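Local coordinates for periplasmic protein-probably involved in high-affinity Fe2+ transport (Escherichia coli F11, PDB 5I0Y) that binds copper in the periplasm and probably takes part in high-affinity iron transport, for which the copper site is required, at residues 42-47 against 95-100; 17-22 against 114-119; 47-52 against 63-68; 102-107 against 145-150. The protein carries 1 engineered substitution. All blocks are in the same frame, centred on the assembly; numbering follows the deposited sequence. Where two conformers were deposited one is given.

Contact 1 of 4, residues 42-47 against 95-100; sequences DVHLQA and GPHYGA. Engineered in segment 42-47: Gln46 (natural residue Glu). With CU (copper (II) ion), chain D.
His44 and His97 bind one copper(II) ion, each through NE2; His44 NE2 lies 2.0 Å from the copper, and so does NE2 of His97. Met90 of the same chain and His127 of the second subunit complete the site, which therefore bridges the dimer. His44 ND1 is hydrogen-bonded to Asn101 OD1; with copper on NE2, this helps fix the rotation of the ring. The imidazoles approach from opposite directions and meet rim to rim, with planes at 71°. Backbone bonds set the two strands in antiparallel register. Leu45 N donates to Ala100 O at 2.9 Å, and Ala100 N returns a bond to Leu45 O. Ala47 N reaches Tyr98 O at 2.8 Å; the return bond from Tyr98 N is weak. These are two central strands of the mixed beta sandwich. Between the bonded pairs, Gln46 faces Gly99 in a non-hydrogen-bonded pair, CA to CA 4.1 Å. Gln46 is engineered, replacing the natural Glu. Its amide stacks on one face of the His97 ring, planes 21° apart. Gln46 NE2 lies toward the rim, in a tight contact 3.0 Å from His97 CE1. On the other sheet face, Ala47 CB packs against Tyr98 CB at 4.3 Å.

Contact 2 of 4, residues 17-22 against 114-119; sequences MELAAV and YHIEPP
Leu19 meets Ile116 tip to tip across the interior. Its CD2 lies 3.4 Å from Ile116 CD1, tighter than usual for two methyl groups. Ile116 has CG1 anti to its carbonyl carbon (chi1 -56°), and the chain then runs on extended (chi2 174°), which carries CD1 out to Leu19. Next along the strand, Ala20 turns its CB away from segment 114-119. Its carbonyl O still lies near the plane of the Tyr114 ring, at the edge, 4.2 Å from CE2. Ala21 points its methyl toward the tyrosine. Ala21 CB is 3.3 Å from Tyr114 OH and 3.7 Å from CE2 of the same ring. At Val22 the strand passes the phenol end, with Val22 N 4.4 Å from Tyr114 OH. The two strands are not neighbours in the sheet; their axes stay 10.5 Å apart at closest approach, and side chains of strand 17-24 meet those of strand 108-117 across the interior of the beta sandwich. Phe87 meets the Tyr114 ring edge-to-face, and Tyr145 lies against it too. No hydrogen bond joins the two segments. The contact rests on apolar packing, while the buried Tyr114 hydroxyl is satisfied by a backbone oxygen of a third strand, Gln46 O.

Contact 3 of 4, residues 47-52 against 63-68; sequences ADIHAV and EWIPYL
Trp64 and His50 leave their backbones differently. Trp64 CG stands opposite the backbone N (chi1 -170°), whereas His50 CG is beside its own backbone N (chi1 -59°). The two side chains then cross at a slant, with ring planes at 55° and His50 NE2 3.9 Å from Trp64 CD1. His50 CD2 also touches Trp64 CA at 3.5 Å. Backbone bonds lie on each side of this pair. Ala51 N donates to Glu63 O at 2.8 Å, in the carbonyl plane. Ile65 N donates to Ile49 O at 3.3 Å, tilted from the plane of the Ile49 carbonyl. Together they form a single beta bridge at His50 and Trp64. One water fills out the polar contact: it donates to Ala47 O and accepts from Ile49 N and from Trp64 NE1, which it meets at 2.8 Å in the indole plane. The indole is thus tied to the strand through this water. Beyond the bridge the contact is apolar. Ile49 CD1 and Leu68 CD1 meet tip to tip at 3.9 Å, and Ile65 CD1 reaches Ala51 CB at the same distance. Segment 63-68 lies in the connection between strands 43-51 and 69-76 of the sandwich. Strand 17-24 pairs with the other edge of strand 43-51, and the hydroxyl of Tyr98 on strand 95-102 is hydrogen-bonded to Ile65 O and Leu68 N.

Contact 4 of 4, residues 102-107 against 145-150; sequences IKMMGV and YEFKYV
Residues 104-107 and 147-150 run 77° apart from end to end, and no hydrogen bond joins the two backbones. The central feature is a Met-aromatic contact between Met104 and Tyr149, where the loop after strand 95-102 meets the end of strand 141-149 in the sandwich. Met104 SD stands almost straight above the Tyr149 ring, 4.7 Å from its centroid. The methyl does the close touching. Met104 CE is 3.5 Å from Tyr149 CG, over the same face and offset toward the rim, in a CH-pi contact. The methionine chain is bent at chi2 (-66°) and chi3 (-79°), so it folds down over the ring instead of running past it. CG lies over the hydroxyl-bearing end of the ring, and Met104 CB just beyond its rim, 3.7 Å from Tyr149 CE2. The same methyl also reaches Phe147, where CE1 is 4.2 Å from Met104 CE. Val43 packs against both Met104 and Tyr149, adding strand 43-51 to this cluster. Asp42 accepts a hydrogen bond from the Met104 backbone N. Gly106 O lies in the plane of the Tyr149 ring at its edge; Tyr110 also gives this oxygen a hydrogen-bonding partner. At the solvent-exposed end of the contact, Val107 CA makes a CA-H...O contact with Tyr149 O at 3.3 Å, and Val107 CG1 lies 3.3 Å from Val150 O.

How the contacts relate
From the N terminus, strand 17-24 opens contact 2, which closes only at 114-119. Contact 1 lies within that span, joining 42-47 to 95-100. Contact 3 lies within contact 1's span and closes the short loop from strand 43-51 to 63-68; the two share Ala47. Contact 4 opens at 102-107, after contact 1 has closed, and ends at 145-150, so it crosses contact 2. Contact 1 pairs adjacent strands at the copper site, and contact 2 spans the core. Contacts 3 and 4 tie loops to strands on opposite sides of the chain's centre, with about 6 Å between their nearest atoms. Contacts 1 and 3 both touch the second subunit.

Contact 1 of 4, residues 42-47 against 95-100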
loop_
_atom_site.group_PDB
_atom_site.type_symbol
_atom_site.label_atom_id
_atom_site.label_comp_id
_atom_site.label_asym_id
_atom_site.label_seq_id
_atom_site.Cartn_x
_atom_site.Cartn_y
_atom_site.Cartn_z
ATOM N N ASP B 42 -15.469 20.329 0.199
ATOM C CA ASP B 42 -16.075 20.457 1.519
ATOM C C ASP B 42 -15.432 19.516 2.529
ATOM O O ASP B 42 -15.290 19.848 3.695
ATOM C CB ASP B 42 -17.577 20.173 1.430
ATOM C CG ASP B 42 -18.315 21.226 0.613
ATOM O OD1 ASP B 42 -18.078 22.441 0.845
ATOM O OD2 ASP B 42 -19.122 20.841 -0.255
ATOM N N VAL B 43 -15.063 18.316 2.073
ATOM C CA VAL B 43 -14.455 17.336 2.977
ATOM C C VAL B 43 -13.404 16.543 2.200
ATOM O O VAL B 43 -13.409 16.540 0.977
ATOM C CB VAL B 43 -15.496 16.339 3.593
ATOM C CG1 VAL B 43 -16.663 17.062 4.286
ATOM C CG2 VAL B 43 -16.020 15.340 2.555
ATOM N N HIS B 44 -12.507 15.901 2.939
ATOM C CA HIS B 44 -11.749 14.762 2.422
ATOM C C HIS B 44 -12.467 13.539 2.909
ATOM O O HIS B 44 -12.634 13.366 4.119
ATOM C CB HIS B 44 -10.326 14.795 2.975
ATOM C CG HIS B 44 -9.348 13.883 2.248
ATOM N ND1 HIS B 44 -9.043 14.029 0.938
ATOM C CD2 HIS B 44 -8.589 12.812 2.712
ATOM C CE1 HIS B 44 -8.125 13.097 0.591
ATOM N NE2 HIS B 44 -7.863 12.348 1.672
ATOM N N LEU B 45 -12.939 12.716 1.971
ATOM C CA LEU B 45 -13.656 11.489 2.293
ATOM C C LEU B 45 -12.699 10.313 2.175
ATOM O O LEU B 45 -11.917 10.234 1.232
ATOM C CB LEU B 45 -14.857 11.309 1.354
ATOM C CG LEU B 45 -15.739 10.061 1.548
ATOM C CD1 LEU B 45 -16.497 10.106 2.865
ATOM C CD2 LEU B 45 -16.693 9.920 0.367
ATOM N N GLN B 46 -12.777 9.404 3.129
ATOM C CA GLN B 46 -11.784 8.347 3.236
ATOM C C GLN B 46 -12.418 6.990 3.481
ATOM O O GLN B 46 -13.480 6.885 4.117
ATOM C CB GLN B 46 -10.861 8.616 4.429
ATOM C CG GLN B 46 -9.896 9.762 4.276
ATOM C CD GLN B 46 -8.832 9.767 5.362
ATOM O OE1 GLN B 46 -8.772 8.875 6.229
ATOM N NE2 GLN B 46 -7.979 10.745 5.297
ATOM N N ALA B 47 -11.718 5.957 3.026
ATOM C CA ALA B 47 -11.987 4.582 3.411
ATOM C C ALA B 47 -10.871 4.112 4.320
ATOM O O ALA B 47 -9.692 4.186 3.948
ATOM C CB ALA B 47 -12.071 3.699 2.182
ATOM N N GLY B 95 -1.014 7.758 8.928
ATOM C CA GLY B 95 -0.771 6.524 8.198
ATOM C C GLY B 95 -1.491 6.475 6.866
ATOM O O GLY B 95 -2.114 7.446 6.416
ATOM N N PRO B 96 -1.391 5.330 6.187
ATOM C CA PRO B 96 -1.987 5.243 4.846
ATOM C C PRO B 96 -3.498 5.064 4.882
ATOM O O PRO B 96 -4.041 4.543 5.856
ATOM C CB PRO B 96 -1.327 3.979 4.271
ATOM C CG PRO B 96 -0.989 3.157 5.466
ATOM C CD PRO B 96 -0.597 4.141 6.544
ATOM N N HIS B 97 -4.161 5.489 3.814
ATOM C CA HIS B 97 -5.620 5.305 3.671
ATOM C C HIS B 97 -5.973 5.407 2.214
ATOM O O HIS B 97 -5.083 5.538 1.359
ATOM C CB HIS B 97 -6.378 6.342 4.537
ATOM C CG HIS B 97 -6.173 7.760 4.088
ATOM N ND1 HIS B 97 -5.451 8.662 4.799
ATOM C CD2 HIS B 97 -6.578 8.407 2.931
ATOM C CE1 HIS B 97 -5.421 9.827 4.119
ATOM N NE2 HIS B 97 -6.094 9.676 2.978
ATOM N N TYR B 98 -7.273 5.297 1.906
ATOM C CA TYR B 98 -7.765 5.637 0.564
ATOM C C TYR B 98 -8.695 6.826 0.677
ATOM O O TYR B 98 -9.491 6.885 1.604
ATOM C CB TYR B 98 -8.505 4.451 -0.086
ATOM C CG TYR B 98 -7.653 3.210 -0.171
ATOM C CD1 TYR B 98 -6.830 2.986 -1.281
ATOM C CD2 TYR B 98 -7.669 2.276 0.853
ATOM C CE1 TYR B 98 -6.043 1.847 -1.358
ATOM C CE2 TYR B 98 -6.880 1.126 0.791
ATOM C CZ TYR B 98 -6.066 0.923 -0.316
ATOM O OH TYR B 98 -5.281 -0.210 -0.373
ATOM N N GLY B 99 -8.613 7.779 -0.243
ATOM C CA GLY B 99 -9.491 8.934 -0.111
ATOM C C GLY B 99 -9.468 9.892 -1.263
ATOM O O GLY B 99 -8.816 9.646 -2.269
ATOM N N ALA B 100 -10.238 10.969 -1.108
ATOM C CA ALA B 100 -10.341 12.034 -2.127
ATOM C C ALA B 100 -11.020 13.239 -1.521
ATOM O O ALA B 100 -11.947 13.105 -0.724
ATOM C CB ALA B 100 -11.122 11.582 -3.361
HETATM CU CU CU D . -6.129 11.257 1.691
#

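Contact 2 of 4, residues 17-22 against 114-119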
loop_
_atom_site.group_PDB
_atom_site.type_symbol
_atom_site.label_atom_id
_atom_site.label_comp_id
_atom_site.label_asym_id
_atom_site.label_seq_id
_atom_site.Cartn_x
_atom_site.Cartn_y
_atom_site.Cartn_z
ATOM N N MET B 17 -11.684 -8.074 7.120
ATOM C CA MET B 17 -11.250 -6.666 7.212
ATOM C C MET B 17 -12.301 -5.874 7.969
ATOM O O MET B 17 -13.480 -6.231 7.924
ATOM C CB MET B 17 -11.093 -6.036 5.822
ATOM C CG MET B 17 -10.038 -6.694 4.935
ATOM S SD MET B 17 -10.087 -6.048 3.257
ATOM C CE MET B 17 -11.625 -6.757 2.687
ATOM N N GLU B 18 -11.882 -4.810 8.642
ATOM C CA GLU B 18 -12.810 -3.828 9.204
ATOM C C GLU B 18 -12.755 -2.617 8.295
ATOM O O GLU B 18 -11.670 -2.093 8.036
ATOM C CB GLU B 18 -12.450 -3.450 10.646
ATOM C CG GLU B 18 -13.571 -2.735 11.406
ATOM C CD GLU B 18 -14.785 -3.617 11.680
ATOM O OE1 GLU B 18 -14.673 -4.851 11.598
ATOM O OE2 GLU B 18 -15.867 -3.057 12.002
ATOM N N LEU B 19 -13.921 -2.202 7.798
ATOM C CA LEU B 19 -14.022 -1.158 6.799
ATOM C C LEU B 19 -14.877 -0.042 7.338
ATOM O O LEU B 19 -16.046 -0.256 7.653
ATOM C CB LEU B 19 -14.629 -1.702 5.508
ATOM C CG LEU B 19 -13.942 -2.953 4.950
ATOM C CD1 LEU B 19 -14.686 -4.237 5.310
ATOM C CD2 LEU B 19 -13.815 -2.824 3.449
ATOM N N ALA B 20 -14.295 1.148 7.448
ATOM C CA ALA B 20 -15.010 2.320 7.957
ATOM C C ALA B 20 -14.929 3.465 6.959
ATOM O O ALA B 20 -13.937 3.596 6.225
ATOM C CB ALA B 20 -14.422 2.766 9.283
ATOM N N ALA B 21 -15.981 4.274 6.903
ATOM C CA ALA B 21 -15.956 5.523 6.159
ATOM C C ALA B 21 -15.727 6.634 7.169
ATOM O O ALA B 21 -16.314 6.624 8.249
ATOM C CB ALA B 21 -17.264 5.719 5.420
ATOM N N VAL B 22 -14.853 7.578 6.834
ATOM C CA VAL B 22 -14.636 8.736 7.688
ATOM C C VAL B 22 -14.442 9.943 6.801
ATOM O O VAL B 22 -14.216 9.814 5.599
ATOM C CB VAL B 22 -13.421 8.578 8.632
ATOM C CG1 VAL B 22 -13.658 7.472 9.651
ATOM C CG2 VAL B 22 -12.154 8.319 7.836
ATOM N N TYR B 114 -19.092 2.186 -0.899
ATOM C CA TYR B 114 -17.753 1.969 -1.431
ATOM C C TYR B 114 -17.743 0.685 -2.238
ATOM O O TYR B 114 -18.213 -0.337 -1.766
ATOM C CB TYR B 114 -16.711 1.912 -0.313
ATOM C CG TYR B 114 -16.503 3.199 0.459
ATOM C CD1 TYR B 114 -16.940 4.441 -0.031
ATOM C CD2 TYR B 114 -15.810 3.182 1.675
ATOM C CE1 TYR B 114 -16.737 5.601 0.693
ATOM C CE2 TYR B 114 -15.587 4.347 2.390
ATOM C CZ TYR B 114 -16.055 5.550 1.899
ATOM O OH TYR B 114 -15.833 6.735 2.576
ATOM N N HIS B 115 -17.204 0.763 -3.452
ATOM C CA HIS B 115 -17.073 -0.384 -4.373
ATOM C C HIS B 115 -15.643 -0.824 -4.363
ATOM O O HIS B 115 -14.774 -0.075 -4.820
ATOM C CB HIS B 115 -17.494 0.016 -5.787
ATOM C CG HIS B 115 -18.785 0.805 -5.842
ATOM N ND1 HIS B 115 -19.985 0.244 -5.561
ATOM C CD2 HIS B 115 -19.036 2.140 -6.151
ATOM C CE1 HIS B 115 -20.951 1.167 -5.689
ATOM N NE2 HIS B 115 -20.376 2.332 -6.048
ATOM N N ILE B 116 -15.378 -2.007 -3.802
ATOM C CA ILE B 116 -14.003 -2.433 -3.494
ATOM C C ILE B 116 -13.561 -3.620 -4.344
ATOM O O ILE B 116 -14.273 -4.625 -4.461
ATOM C CB ILE B 116 -13.896 -2.764 -1.998
ATOM C CG1 ILE B 116 -14.349 -1.544 -1.204
ATOM C CG2 ILE B 116 -12.456 -3.100 -1.611
ATOM C CD1 ILE B 116 -14.426 -1.765 0.274
ATOM N N GLU B 117 -12.370 -3.504 -4.923
ATOM C CA GLU B 117 -11.768 -4.593 -5.688
ATOM C C GLU B 117 -10.452 -4.983 -5.027
ATOM O O GLU B 117 -9.762 -4.121 -4.476
ATOM C CB GLU B 117 -11.532 -4.153 -7.138
ATOM C CG GLU B 117 -12.820 -4.111 -7.939
ATOM C CD GLU B 117 -12.676 -3.327 -9.222
ATOM O OE1 GLU B 117 -12.287 -2.143 -9.160
ATOM O OE2 GLU B 117 -12.966 -3.881 -10.302
ATOM N N PRO B 118 -10.104 -6.279 -5.060
ATOM C CA PRO B 118 -8.969 -6.790 -4.298
ATOM C C PRO B 118 -7.607 -6.383 -4.875
ATOM O O PRO B 118 -7.521 -5.891 -6.001
ATOM C CB PRO B 118 -9.168 -8.316 -4.348
ATOM C CG PRO B 118 -9.852 -8.520 -5.662
ATOM C CD PRO B 118 -10.805 -7.367 -5.775
ATOM N N PRO B 119 -6.548 -6.607 -4.092
ATOM C CA PRO B 119 -5.206 -6.145 -4.454
ATOM C C PRO B 119 -4.663 -6.694 -5.772
ATOM O O PRO B 119 -3.786 -6.068 -6.366
ATOM C CB PRO B 119 -4.363 -6.594 -3.261
ATOM C CG PRO B 119 -5.324 -6.549 -2.120
ATOM C CD PRO B 119 -6.582 -7.111 -2.706
#

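Contact 3 of 4, residues 47-52 against 63-68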
loop_
_atom_site.group_PDB
_atom_site.type_symbol
_atom_site.label_atom_id
_atom_site.label_comp_id
_atom_site.label_asym_id
_atom_site.label_seq_id
_atom_site.Cartn_x
_atom_site.Cartn_y
_atom_site.Cartn_z
ATOM N N ALA B 47 -11.718 5.957 3.026
ATOM C CA ALA B 47 -11.987 4.582 3.411
ATOM C C ALA B 47 -10.871 4.112 4.320
ATOM O O ALA B 47 -9.692 4.186 3.948
ATOM C CB ALA B 47 -12.071 3.699 2.182
ATOM N N ASP B 48 -11.237 3.700 5.529
ATOM C CA ASP B 48 -10.304 3.134 6.492
ATOM C C ASP B 48 -10.501 1.645 6.487
ATOM O O ASP B 48 -11.572 1.149 6.850
ATOM C CB ASP B 48 -10.562 3.668 7.893
ATOM C CG ASP B 48 -9.911 4.998 8.124
ATOM O OD1 ASP B 48 -9.090 5.407 7.276
ATOM O OD2 ASP B 48 -10.212 5.617 9.172
ATOM N N ILE B 49 -9.468 0.932 6.066
ATOM C CA ILE B 49 -9.572 -0.516 5.858
ATOM C C ILE B 49 -8.343 -1.239 6.400
ATOM O O ILE B 49 -7.219 -1.012 5.954
ATOM C CB ILE B 49 -9.791 -0.854 4.368
ATOM C CG1 ILE B 49 -11.072 -0.181 3.836
ATOM C CG2 ILE B 49 -9.863 -2.367 4.184
ATOM C CD1 ILE B 49 -11.186 -0.171 2.332
ATOM N N HIS B 50 -8.585 -2.130 7.357
ATOM C CA HIS B 50 -7.507 -2.896 8.008
ATOM C C HIS B 50 -7.914 -4.317 8.239
ATOM O O HIS B 50 -9.100 -4.597 8.397
ATOM C CB HIS B 50 -7.128 -2.247 9.328
ATOM C CG HIS B 50 -6.671 -0.835 9.150
ATOM N ND1 HIS B 50 -7.534 0.198 9.013
ATOM C CD2 HIS B 50 -5.396 -0.304 9.051
ATOM C CE1 HIS B 50 -6.831 1.332 8.833
ATOM N NE2 HIS B 50 -5.528 1.022 8.830
ATOM N N ALA B 51 -6.953 -5.235 8.235
ATOM C CA ALA B 51 -7.254 -6.624 8.540
ATOM C C ALA B 51 -7.799 -6.749 9.946
ATOM O O ALA B 51 -7.425 -5.983 10.839
ATOM C CB ALA B 51 -6.004 -7.478 8.423
ATOM N N VAL B 52 -8.668 -7.738 10.142
ATOM C CA VAL B 52 -8.998 -8.212 11.492
ATOM C C VAL B 52 -8.349 -9.574 11.708
ATOM O O VAL B 52 -7.827 -10.177 10.760
ATOM C CB VAL B 52 -10.524 -8.221 11.778
ATOM C CG1 VAL B 52 -11.073 -6.790 11.799
ATOM C CG2 VAL B 52 -11.273 -9.110 10.800
ATOM N N GLU B 63 -3.419 -4.413 10.397
ATOM C CA GLU B 63 -2.602 -3.973 9.279
ATOM C C GLU B 63 -3.425 -3.387 8.150
ATOM O O GLU B 63 -4.488 -3.889 7.818
ATOM C CB GLU B 63 -1.721 -5.128 8.802
ATOM C CG GLU B 63 -0.627 -5.473 9.813
ATOM C CD GLU B 63 0.078 -6.787 9.552
ATOM O OE1 GLU B 63 0.779 -7.245 10.496
ATOM O OE2 GLU B 63 -0.048 -7.334 8.419
ATOM N N TRP B 64 -2.926 -2.307 7.577
ATOM C CA TRP B 64 -3.567 -1.705 6.423
ATOM C C TRP B 64 -3.658 -2.679 5.275
ATOM O O TRP B 64 -2.774 -3.516 5.069
ATOM C CB TRP B 64 -2.768 -0.485 5.990
ATOM C CG TRP B 64 -3.457 0.347 4.959
ATOM C CD1 TRP B 64 -4.749 0.850 5.012
ATOM C CD2 TRP B 64 -2.924 0.788 3.682
ATOM N NE1 TRP B 64 -5.046 1.568 3.899
ATOM C CE2 TRP B 64 -3.985 1.577 3.049
ATOM C CE3 TRP B 64 -1.710 0.639 3.024
ATOM C CZ2 TRP B 64 -3.813 2.197 1.818
ATOM C CZ3 TRP B 64 -1.557 1.264 1.769
ATOM C CH2 TRP B 64 -2.584 2.005 1.180
ATOM N N ILE B 65 -4.747 -2.621 4.521
ATOM C CA ILE B 65 -4.831 -3.460 3.327
ATOM C C ILE B 65 -4.442 -2.582 2.132
ATOM O O ILE B 65 -5.177 -1.670 1.779
ATOM C CB ILE B 65 -6.249 -4.019 3.131
ATOM C CG1 ILE B 65 -6.733 -4.801 4.376
ATOM C CG2 ILE B 65 -6.281 -4.887 1.876
ATOM C CD1 ILE B 65 -5.921 -6.032 4.752
ATOM N N PRO B 66 -3.270 -2.848 1.518
ATOM C CA PRO B 66 -2.760 -2.030 0.412
ATOM C C PRO B 66 -3.246 -2.509 -0.944
ATOM O O PRO B 66 -3.812 -3.607 -1.051
ATOM C CB PRO B 66 -1.245 -2.239 0.534
ATOM C CG PRO B 66 -1.129 -3.689 0.925
ATOM C CD PRO B 66 -2.340 -3.957 1.824
ATOM N N TYR B 67 -3.062 -1.675 -1.964
ATOM C CA TYR B 67 -3.333 -2.040 -3.377
ATOM C C TYR B 67 -4.804 -2.270 -3.689
ATOM O O TYR B 67 -5.124 -2.898 -4.700
ATOM C CB TYR B 67 -2.464 -3.228 -3.841
ATOM C CG TYR B 67 -1.010 -2.857 -3.832
ATOM C CD1 TYR B 67 -0.425 -2.216 -4.926
ATOM C CD2 TYR B 67 -0.224 -3.136 -2.724
ATOM C CE1 TYR B 67 0.926 -1.870 -4.908
ATOM C CE2 TYR B 67 1.116 -2.785 -2.696
ATOM C CZ TYR B 67 1.672 -2.160 -3.774
ATOM O OH TYR B 67 3.011 -1.838 -3.695
ATOM N N LEU B 68 -5.700 -1.714 -2.876
ATOM C CA LEU B 68 -7.125 -1.819 -3.202
ATOM C C LEU B 68 -7.506 -0.805 -4.282
ATOM O O LEU B 68 -6.834 0.209 -4.471
ATOM C CB LEU B 68 -7.987 -1.592 -1.961
ATOM C CG LEU B 68 -7.810 -2.642 -0.866
ATOM C CD1 LEU B 68 -8.641 -2.285 0.357
ATOM C CD2 LEU B 68 -8.152 -4.049 -1.336
HETATM O O HOH W 1 -7.604 2.604 4.602
#

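Contact 4 of 4, residues 102-107 against 145-150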
loop_
_atom_site.group_PDB
_atom_site.type_symbol
_atom_site.label_atom_id
_atom_site.label_comp_id
_atom_site.label_asym_id
_atom_site.label_seq_id
_atom_site.Cartn_x
_atom_site.Cartn_y
_atom_site.Cartn_z
ATOM N N ILE B 102 -13.722 15.942 -1.852
ATOM C CA ILE B 102 -14.985 15.987 -2.560
ATOM C C ILE B 102 -15.814 17.202 -2.147
ATOM O O ILE B 102 -15.690 17.729 -1.040
ATOM C CB ILE B 102 -15.820 14.697 -2.367
ATOM C CG1 ILE B 102 -16.242 14.560 -0.913
ATOM C CG2 ILE B 102 -15.081 13.442 -2.852
ATOM C CD1 ILE B 102 -17.348 13.538 -0.724
ATOM N N LYS B 103 -16.665 17.631 -3.071
ATOM C CA LYS B 103 -17.662 18.627 -2.756
ATOM C C LYS B 103 -18.901 17.866 -2.330
ATOM O O LYS B 103 -19.356 16.982 -3.046
ATOM C CB LYS B 103 -17.936 19.509 -3.978
ATOM C CG LYS B 103 -18.832 20.705 -3.702
ATOM C CD LYS B 103 -19.197 21.435 -4.984
ATOM C CE LYS B 103 -20.448 22.275 -4.781
ATOM N NZ LYS B 103 -21.638 21.405 -4.541
ATOM N N MET B 104 -19.409 18.187 -1.147
ATOM C CA MET B 104 -20.658 17.601 -0.657
ATOM C C MET B 104 -21.870 18.231 -1.355
ATOM O O MET B 104 -21.733 19.140 -2.169
ATOM C CB MET B 104 -20.723 17.717 0.865
ATOM C CG MET B 104 -19.715 16.809 1.576
ATOM S SD MET B 104 -20.005 15.031 1.378
ATOM C CE MET B 104 -21.314 14.784 2.571
ATOM N N MET B 105 -23.054 17.736 -1.016
ATOM C CA MET B 105 -24.281 18.154 -1.676
ATOM C C MET B 105 -25.267 18.702 -0.646
ATOM O O MET B 105 -26.459 18.367 -0.652
ATOM C CB MET B 105 -24.850 16.977 -2.481
ATOM C CG MET B 105 -23.820 16.394 -3.440
ATOM S SD MET B 105 -24.363 14.984 -4.415
ATOM C CE MET B 105 -24.102 13.611 -3.297
ATOM N N GLY B 106 -24.749 19.538 0.250
ATOM C CA GLY B 106 -25.560 20.178 1.284
ATOM C C GLY B 106 -25.645 19.400 2.574
ATOM O O GLY B 106 -25.356 18.202 2.600
ATOM N N VAL B 107 -26.023 20.084 3.650
ATOM C CA VAL B 107 -26.287 19.438 4.933
ATOM C C VAL B 107 -27.480 18.498 4.770
ATOM O O VAL B 107 -28.422 18.817 4.040
ATOM C CB VAL B 107 -26.515 20.463 6.082
ATOM C CG1 VAL B 107 -25.253 21.284 6.314
ATOM C CG2 VAL B 107 -27.687 21.388 5.788
ATOM N N TYR B 145 -22.823 2.836 4.074
ATOM C CA TYR B 145 -22.791 3.620 5.314
ATOM C C TYR B 145 -23.879 4.661 5.241
ATOM O O TYR B 145 -24.132 5.199 4.168
ATOM C CB TYR B 145 -21.431 4.338 5.463
ATOM C CG TYR B 145 -20.269 3.385 5.411
ATOM C CD1 TYR B 145 -19.856 2.713 6.557
ATOM C CD2 TYR B 145 -19.611 3.124 4.220
ATOM C CE1 TYR B 145 -18.808 1.804 6.519
ATOM C CE2 TYR B 145 -18.554 2.236 4.171
ATOM C CZ TYR B 145 -18.167 1.572 5.318
ATOM O OH TYR B 145 -17.122 0.685 5.282
ATOM N N GLU B 146 -24.501 4.950 6.377
ATOM C CA GLU B 146 -25.489 6.024 6.482
ATOM C C GLU B 146 -25.038 6.995 7.555
ATOM O O GLU B 146 -24.609 6.599 8.627
ATOM C CB GLU B 146 -26.872 5.465 6.814
ATOM C CG GLU B 146 -27.495 4.651 5.689
ATOM C CD GLU B 146 -28.918 4.198 5.960
ATOM O OE1 GLU B 146 -29.437 4.442 7.066
ATOM O OE2 GLU B 146 -29.519 3.588 5.049
ATOM N N PHE B 147 -25.104 8.279 7.247
ATOM C CA PHE B 147 -24.615 9.285 8.168
ATOM C C PHE B 147 -25.323 10.607 7.957
ATOM O O PHE B 147 -25.816 10.881 6.864
ATOM C CB PHE B 147 -23.074 9.445 8.070
ATOM C CG PHE B 147 -22.572 9.931 6.728
ATOM C CD1 PHE B 147 -22.079 11.227 6.595
ATOM C CD2 PHE B 147 -22.538 9.091 5.614
ATOM C CE1 PHE B 147 -21.601 11.684 5.374
ATOM C CE2 PHE B 147 -22.060 9.540 4.394
ATOM C CZ PHE B 147 -21.584 10.836 4.275
ATOM N N LYS B 148 -25.343 11.410 9.014
ATOM C CA LYS B 148 -25.837 12.773 8.934
ATOM C C LYS B 148 -24.656 13.722 8.753
ATOM O O LYS B 148 -23.726 13.748 9.562
ATOM C CB LYS B 148 -26.655 13.123 10.172
ATOM C CG LYS B 148 -27.489 14.382 9.994
ATOM C CD LYS B 148 -28.010 14.892 11.323
ATOM C CE LYS B 148 -28.646 16.263 11.168
ATOM N NZ LYS B 148 -28.547 17.095 12.400
ATOM N N TYR B 149 -24.678 14.472 7.663
ATOM C CA TYR B 149 -23.652 15.466 7.387
ATOM C C TYR B 149 -24.174 16.864 7.709
ATOM O O TYR B 149 -25.186 17.290 7.154
ATOM C CB TYR B 149 -23.211 15.391 5.918
ATOM C CG TYR B 149 -22.248 16.483 5.532
ATOM C CD1 TYR B 149 -20.951 16.498 6.042
ATOM C CD2 TYR B 149 -22.635 17.507 4.670
ATOM C CE1 TYR B 149 -20.069 17.505 5.699
ATOM C CE2 TYR B 149 -21.759 18.513 4.325
ATOM C CZ TYR B 149 -20.481 18.506 4.840
ATOM O OH TYR B 149 -19.632 19.519 4.492
ATOM N N VAL B 150 -23.477 17.569 8.597
ATOM C CA VAL B 150 -23.885 18.915 9.010
ATOM C C VAL B 150 -22.840 19.964 8.644
ATOM O O VAL B 150 -23.075 21.168 8.758
ATOM C CB VAL B 150 -24.242 18.986 10.520
ATOM C CG1 VAL B 150 -25.537 18.233 10.801
ATOM C CG2 VAL B 150 -23.109 18.473 11.398
#